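Local coordinates for RidA family protein (Psychrobacter sp. MES7-P7E, PDB 6L8P) that probably hydrolyses reactive enamine and imine intermediates to keto acids and ammonia, as a trimeric RidA-family deaminase of a cold-adapted Antarctic bacterium, at residues A[67-71]-A[134-138]; A[74-78]-A[137-141]. The protein carries 1 engineered substitution. All blocks are in the same frame, centred on the assembly; numbering follows the deposited sequence.

Both contacts lay helix 67-84 against strand 137-144 and share its first two residues, Val137 and Glu138; their centres are 9 Å apart. The centre of contact 1 lies about 10 Å from the centre of the chain, where the first turn of the helix meets the loop leading into the strand. Its chemistry is mixed: a glutamine amide and two waters hold backbone of the loop and the strand's start, beside valine and phenylalanine packing. Both contacts are buried, contact 1 less completely. Contact 2 lies almost at the centre of the chain, and its touching groups are nearly all aliphatic or aromatic, with one serine hydroxyl among them. Each buries a similar area, 260 and 257 Å².

Contact 1 of 2, residues A[67-71]-A[134-138]; sequences FKAQA and GGVVE
Gln70, on the first turn of helix 67-84, reaches over to Val136 in the loop that enters strand 137-144, part of the helix-on-sheet layer of the RidA (YjgF) fold. The polar part centres on its amide. Gln70 OE1 accepts a hydrogen bond from Val136 N at 3.0 Å, almost straight (177°), the donor tilted 15° from the carbonyl plane. The same oxygen accepts a hydrogen bond from a water that also donates to Val137 O, while Gln70 NE2 donates to a second water bound to Gly134 O and to the backbone oxygen of Arg64. With both ends of the amide engaged, its flip is fixed; a long, neutral side chain with one acceptor and one donor group can reach from the helix to a backbone offering both N-H and C=O groups.

The apolar part lies alongside. Phe67, with CG anti to the backbone N (chi1 174°), swings its ring toward the strand; Val136 CG2 meets the ring edge, 3.9 Å from Phe67 CD1, and Val137 CB lies 3.7 Å from Phe67 CE1. Leu108 of helix 105-115 also touches this ring. Ala71 is small enough to let Val137 in: Val137 CG1 rests 3.9 Å from both Gln70 CB and Ala71 N.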
ATOM      1  N   PHE A  67      22.529   1.578  -3.070  1.00 14.32           N
ATOM      2  CA  PHE A  67      21.190   1.323  -3.591  1.00 15.81           C
ATOM      3  C   PHE A  67      21.145   0.117  -4.521  1.00 13.04           C
ATOM      4  O   PHE A  67      20.257  -0.713  -4.398  1.00 12.80           O
ATOM      5  CB  PHE A  67      20.640   2.539  -4.336  1.00 13.09           C
ATOM      6  CG  PHE A  67      19.350   2.251  -4.995  1.00 13.84           C
ATOM      7  CD1 PHE A  67      18.166   2.320  -4.277  1.00 15.53           C
ATOM      8  CD2 PHE A  67      19.310   1.849  -6.328  1.00 14.67           C
ATOM      9  CE1 PHE A  67      16.960   1.982  -4.910  1.00 15.32           C
ATOM     10  CE2 PHE A  67      18.122   1.503  -6.952  1.00 17.90           C
ATOM     11  CZ  PHE A  67      16.946   1.568  -6.233  1.00 15.62           C
ATOM     12  N   LYS A  68      22.016   0.054  -5.543  1.00 11.60           N
ATOM     13  CA  LYS A  68      21.865  -1.021  -6.526  1.00 13.01           C
ATOM     14  C   LYS A  68      21.957  -2.393  -5.868  1.00 12.81           C
ATOM     15  O   LYS A  68      21.157  -3.297  -6.153  1.00 12.40           O
ATOM     16  CB  LYS A  68      22.932  -0.891  -7.621  1.00 14.43           C
ATOM     17  CG  LYS A  68      22.664  -1.857  -8.773  1.00 19.78           C
ATOM     18  CD  LYS A  68      23.447  -1.415 -10.015  1.00 26.13           C
ATOM     19  CE  LYS A  68      23.563  -2.545 -10.997  1.00 39.02           C
ATOM     20  NZ  LYS A  68      24.851  -2.437 -11.752  1.00 61.38           N
ATOM     21  N   ALA A  69      22.959  -2.569  -5.001  1.00 12.72           N
ATOM     22  CA  ALA A  69      23.144  -3.846  -4.332  1.00 13.04           C
ATOM     23  C   ALA A  69      21.965  -4.164  -3.417  1.00 12.99           C
ATOM     24  O   ALA A  69      21.512  -5.312  -3.352  1.00 11.69           O
ATOM     25  CB  ALA A  69      24.458  -3.823  -3.551  1.00 14.94           C
ATOM     26  N   GLN A  70      21.445  -3.152  -2.715  1.00 11.55           N
ATOM     27  CA  GLN A  70      20.257  -3.397  -1.897  1.00 10.33           C
ATOM     28  C   GLN A  70      19.057  -3.765  -2.750  1.00 10.69           C
ATOM     29  O   GLN A  70      18.303  -4.671  -2.384  1.00 10.44           O
ATOM     30  CB  GLN A  70      19.918  -2.172  -1.044  1.00  9.56           C
ATOM     31  CG  GLN A  70      20.842  -2.066   0.174  1.00 10.12           C
ATOM     32  CD  GLN A  70      20.519  -0.907   1.077  1.00  9.99           C
ATOM     33  OE1 GLN A  70      19.359  -0.551   1.268  1.00 10.80           O
ATOM     34  NE2 GLN A  70      21.549  -0.282   1.631  1.00 11.42           N
ATOM     35  N   ALA A  71      18.859  -3.082  -3.894  1.00 10.68           N
ATOM     36  CA  ALA A  71      17.714  -3.417  -4.757  1.00  8.93           C
ATOM     37  C   ALA A  71      17.821  -4.838  -5.336  1.00  9.20           C
ATOM     38  O   ALA A  71      16.822  -5.582  -5.392  1.00 10.69           O
ATOM     39  CB  ALA A  71      17.597  -2.390  -5.887  1.00 10.67           C
ATOM     40  N   GLY A 134      17.687   1.838   8.335  1.00 11.74           N
ATOM     41  CA  GLY A 134      18.465   2.686   7.454  1.00 10.92           C
ATOM     42  C   GLY A 134      18.562   2.175   6.036  1.00 12.41           C
ATOM     43  O   GLY A 134      19.419   2.651   5.285  1.00 13.03           O
ATOM     44  N   GLY A 135      17.711   1.244   5.642  1.00 10.74           N
ATOM     45  CA  GLY A 135      17.661   0.839   4.239  1.00  8.50           C
ATOM     46  C   GLY A 135      17.296   2.000   3.320  1.00  9.58           C
ATOM     47  O   GLY A 135      16.733   3.017   3.735  1.00 11.14           O
ATOM     48  N   VAL A 136      17.670   1.862   2.036  1.00  8.34           N
ATOM     49  CA  VAL A 136      17.312   2.876   1.036  1.00  9.47           C
ATOM     50  C   VAL A 136      16.264   2.387   0.049  1.00  9.69           C
ATOM     51  O   VAL A 136      15.839   3.166  -0.817  1.00  9.66           O
ATOM     52  CB  VAL A 136      18.547   3.412   0.278  1.00 11.27           C
ATOM     53  CG1 VAL A 136      19.480   4.038   1.291  1.00 12.64           C
ATOM     54  CG2 VAL A 136      19.258   2.334  -0.497  1.00 10.80           C
ATOM     55  N   VAL A 137      15.791   1.156   0.165  1.00  7.13           N
ATOM     56  CA  VAL A 137      14.718   0.661  -0.709  1.00  7.74           C
ATOM     57  C   VAL A 137      13.974  -0.458   0.020  1.00  9.76           C
ATOM     58  O   VAL A 137      14.591  -1.349   0.619  1.00 10.16           O
ATOM     59  CB  VAL A 137      15.275   0.188  -2.087  1.00  8.07           C
ATOM     60  CG1 VAL A 137      16.385  -0.859  -1.931  1.00 11.23           C
ATOM     61  CG2 VAL A 137      14.123  -0.389  -2.926  1.00 11.87           C
ATOM     62  N   GLU A 138      12.635  -0.404  -0.014  1.00  8.25           N
ATOM     63  CA  GLU A 138      11.775  -1.464   0.501  1.00  7.44           C
ATOM     64  C   GLU A 138      10.754  -1.777  -0.583  1.00  9.09           C
ATOM     65  O   GLU A 138      10.218  -0.850  -1.189  1.00 10.38           O
ATOM     66  CB  GLU A 138      11.038  -1.003   1.796  1.00  8.03           C
ATOM     67  CG  GLU A 138      10.099  -2.039   2.345  1.00 10.15           C
ATOM     68  CD  GLU A 138       9.495  -1.605   3.685  1.00 16.21           C
ATOM     69  OE1 GLU A 138      10.016  -0.653   4.331  1.00 13.71           O
ATOM     70  OE2 GLU A 138       8.496  -2.212   4.132  1.00 11.85           O
TER
HETATM   71  O   HOH W   1      16.989  -1.860   1.754  1.00 10.54           O
HETATM   72  O   HOH W   2      21.513   1.822   3.743  1.00 14.94           O

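Contact 2 of 2, residues A[74-78]-A[137-141]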
ATOM      1  N   VAL A  74      16.959  -7.136  -2.533  1.00  9.66           N
ATOM      2  CA  VAL A  74      15.515  -7.170  -2.307  1.00  8.84           C
ATOM      3  C   VAL A  74      14.857  -8.128  -3.279  1.00 10.11           C
ATOM      4  O   VAL A  74      14.009  -8.939  -2.888  1.00  9.16           O
ATOM      5  CB  VAL A  74      14.910  -5.754  -2.441  1.00 10.19           C
ATOM      6  CG1 VAL A  74      13.381  -5.844  -2.558  1.00 11.39           C
ATOM      7  CG2 VAL A  74      15.282  -4.878  -1.251  1.00 12.05           C
ATOM      8  N   PHE A  75      15.266  -8.076  -4.552  1.00 11.88           N
ATOM      9  CA  PHE A  75      14.700  -9.021  -5.518  1.00 12.16           C
ATOM     10  C   PHE A  75      15.043 -10.476  -5.174  1.00  9.17           C
ATOM     11  O   PHE A  75      14.192 -11.362  -5.298  1.00 12.28           O
ATOM     12  CB  PHE A  75      15.141  -8.658  -6.948  1.00 13.46           C
ATOM     13  CG  PHE A  75      14.148  -7.757  -7.663  1.00 10.81           C
ATOM     14  CD1 PHE A  75      12.966  -8.273  -8.176  1.00 13.91           C
ATOM     15  CD2 PHE A  75      14.360  -6.400  -7.700  1.00 12.89           C
ATOM     16  CE1 PHE A  75      12.013  -7.408  -8.816  1.00 16.00           C
ATOM     17  CE2 PHE A  75      13.449  -5.534  -8.300  1.00 16.26           C
ATOM     18  CZ  PHE A  75      12.263  -6.056  -8.872  1.00 13.52           C
ATOM     19  N   GLU A  76      16.276 -10.748  -4.716  1.00 11.99           N
ATOM     20  CA  GLU A  76      16.594 -12.125  -4.315  1.00 13.01           C
ATOM     21  C   GLU A  76      15.728 -12.573  -3.135  1.00 10.37           C
ATOM     22  O   GLU A  76      15.245 -13.725  -3.081  1.00 13.63           O
ATOM     23  CB  GLU A  76      18.081 -12.231  -3.958  1.00 15.62           C
ATOM     24  CG  GLU A  76      19.000 -11.998  -5.174  1.00 19.84           C
ATOM     25  CD  GLU A  76      18.652 -12.948  -6.335  1.00 55.89           C
ATOM     26  OE1 GLU A  76      18.462 -14.160  -6.075  1.00 55.90           O
ATOM     27  OE2 GLU A  76      18.557 -12.492  -7.503  1.00 60.26           O
ATOM     28  N   ASN A  77      15.519 -11.660  -2.171  1.00 10.24           N
ATOM     29  CA  ASN A  77      14.685 -11.959  -1.010  1.00  9.22           C
ATOM     30  C   ASN A  77      13.226 -12.225  -1.397  1.00 10.45           C
ATOM     31  O   ASN A  77      12.596 -13.192  -0.934  1.00 11.71           O
ATOM     32  CB  ASN A  77      14.805 -10.803  -0.008  1.00  9.20           C
ATOM     33  CG  ASN A  77      16.220 -10.675   0.573  1.00 10.77           C
ATOM     34  OD1 ASN A  77      17.015 -11.604   0.452  1.00 13.42           O
ATOM     35  ND2 ASN A  77      16.531  -9.512   1.198  1.00 11.42           N
ATOM     36  N   ILE A  78      12.679 -11.389  -2.284  1.00 10.18           N
ATOM     37  CA  ILE A  78      11.318 -11.609  -2.754  1.00  8.81           C
ATOM     38  C   ILE A  78      11.218 -12.921  -3.505  1.00  9.18           C
ATOM     39  O   ILE A  78      10.279 -13.682  -3.284  1.00 10.92           O
ATOM     40  CB  ILE A  78      10.853 -10.419  -3.612  1.00  9.31           C
ATOM     41  CG1 ILE A  78      10.731  -9.167  -2.725  1.00  9.83           C
ATOM     42  CG2 ILE A  78       9.499 -10.730  -4.269  1.00 10.36           C
ATOM     43  CD1 ILE A  78      10.434  -7.890  -3.548  1.00 10.09           C
ATOM     44  N   VAL A 137      15.791   1.156   0.165  1.00  7.13           N
ATOM     45  CA  VAL A 137      14.718   0.661  -0.709  1.00  7.74           C
ATOM     46  C   VAL A 137      13.974  -0.458   0.020  1.00  9.76           C
ATOM     47  O   VAL A 137      14.591  -1.349   0.619  1.00 10.16           O
ATOM     48  CB  VAL A 137      15.275   0.188  -2.087  1.00  8.07           C
ATOM     49  CG1 VAL A 137      16.385  -0.859  -1.931  1.00 11.23           C
ATOM     50  CG2 VAL A 137      14.123  -0.389  -2.926  1.00 11.87           C
ATOM     51  N   GLU A 138      12.635  -0.404  -0.014  1.00  8.25           N
ATOM     52  CA  GLU A 138      11.775  -1.464   0.501  1.00  7.44           C
ATOM     53  C   GLU A 138      10.754  -1.777  -0.583  1.00  9.09           C
ATOM     54  O   GLU A 138      10.218  -0.850  -1.189  1.00 10.38           O
ATOM     55  CB  GLU A 138      11.038  -1.003   1.796  1.00  8.03           C
ATOM     56  CG  GLU A 138      10.099  -2.039   2.345  1.00 10.15           C
ATOM     57  CD  GLU A 138       9.495  -1.605   3.685  1.00 16.21           C
ATOM     58  OE1 GLU A 138      10.016  -0.653   4.331  1.00 13.71           O
ATOM     59  OE2 GLU A 138       8.496  -2.212   4.132  1.00 11.85           O
ATOM     60  N   ILE A 139      10.506  -3.060  -0.864  1.00  8.43           N
ATOM     61  CA  ILE A 139       9.521  -3.423  -1.882  1.00  7.43           C
ATOM     62  C   ILE A 139       8.581  -4.438  -1.292  1.00  7.12           C
ATOM     63  O   ILE A 139       9.022  -5.447  -0.735  1.00  9.54           O
ATOM     64  CB  ILE A 139      10.194  -3.970  -3.155  1.00  7.91           C
ATOM     65  CG1 ILE A 139      11.155  -2.911  -3.728  1.00  9.00           C
ATOM     66  CG2 ILE A 139       9.105  -4.405  -4.169  1.00  8.92           C
ATOM     67  CD1 ILE A 139      11.827  -3.324  -5.083  1.00 10.82           C
ATOM     68  N   GLU A 140       7.266  -4.174  -1.408  1.00  7.66           N
ATOM     69  CA  GLU A 140       6.184  -5.089  -1.027  1.00  7.15           C
ATOM     70  C   GLU A 140       5.620  -5.722  -2.288  1.00  8.95           C
ATOM     71  O   GLU A 140       5.659  -5.096  -3.353  1.00 10.88           O
ATOM     72  CB  GLU A 140       5.053  -4.347  -0.369  1.00 12.12           C
ATOM     73  CG  GLU A 140       5.427  -3.517   0.801  1.00 14.37           C
ATOM     74  CD  GLU A 140       4.410  -2.386   0.943  1.00 17.65           C
ATOM     75  OE1 GLU A 140       3.186  -2.676   1.111  1.00 16.04           O
ATOM     76  OE2 GLU A 140       4.806  -1.194   0.878  1.00 15.50           O
ATOM     77  N   SER A 141       5.043  -6.919  -2.163  1.00  8.91           N
ATOM     78  CA  SER A 141       4.594  -7.621  -3.367  1.00  8.73           C
ATOM     79  C   SER A 141       3.270  -8.313  -3.115  1.00 10.06           C
ATOM     80  O   SER A 141       3.013  -8.788  -2.010  1.00 10.82           O
ATOM     81  CB  SER A 141       5.574  -8.720  -3.792  1.00 10.38           C
ATOM     82  OG  SER A 141       6.895  -8.261  -3.705  1.00 11.47           O
TER
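The flat group here, the ring of Phe75, meets Ile139 obliquely: Phe75 CE2 is 4.2 Å from Ile139 CD1, a glancing touch rather than a stack. The ring also meets Phe112 of helix 105-115 edge-to-face, and Val111 of that helix touches it too. A large aromatic suits this place, since it bridges the strand and the neighbouring helix.

Val74 and Ile78, one turn apart on the helix, do most of the packing. Val74 CG1, placed anti to the backbone N (chi1 166°), presses on Ile139 CB at 3.7 Å, and Val74 CG2 lies 4.2 Å from Val137 CG1, so the two methyls of one valine serve two strand residues. This is the alpha/beta packing of the RidA fold: the axes of segments 74-78 and 137-141 approach to 9.5 Å, with 27° between their directions. Strand alternation turns Val137, Ile139 and Ser141 to the helix; Glu138 and Glu140 start away from it, and both contact the second subunit, Glu140 OE1 forming a salt bridge with Lys94 NZ of that subunit. Ile78, its chain extended to CD1, crosses Ile139 at about a right angle, with Ile78 CD1 3.8 Å from Ile139 CG2. Ser141, small enough to sit close to Ile78, has its OG 3.6 Å from both Ile78 CD1 and Ile78 CG2.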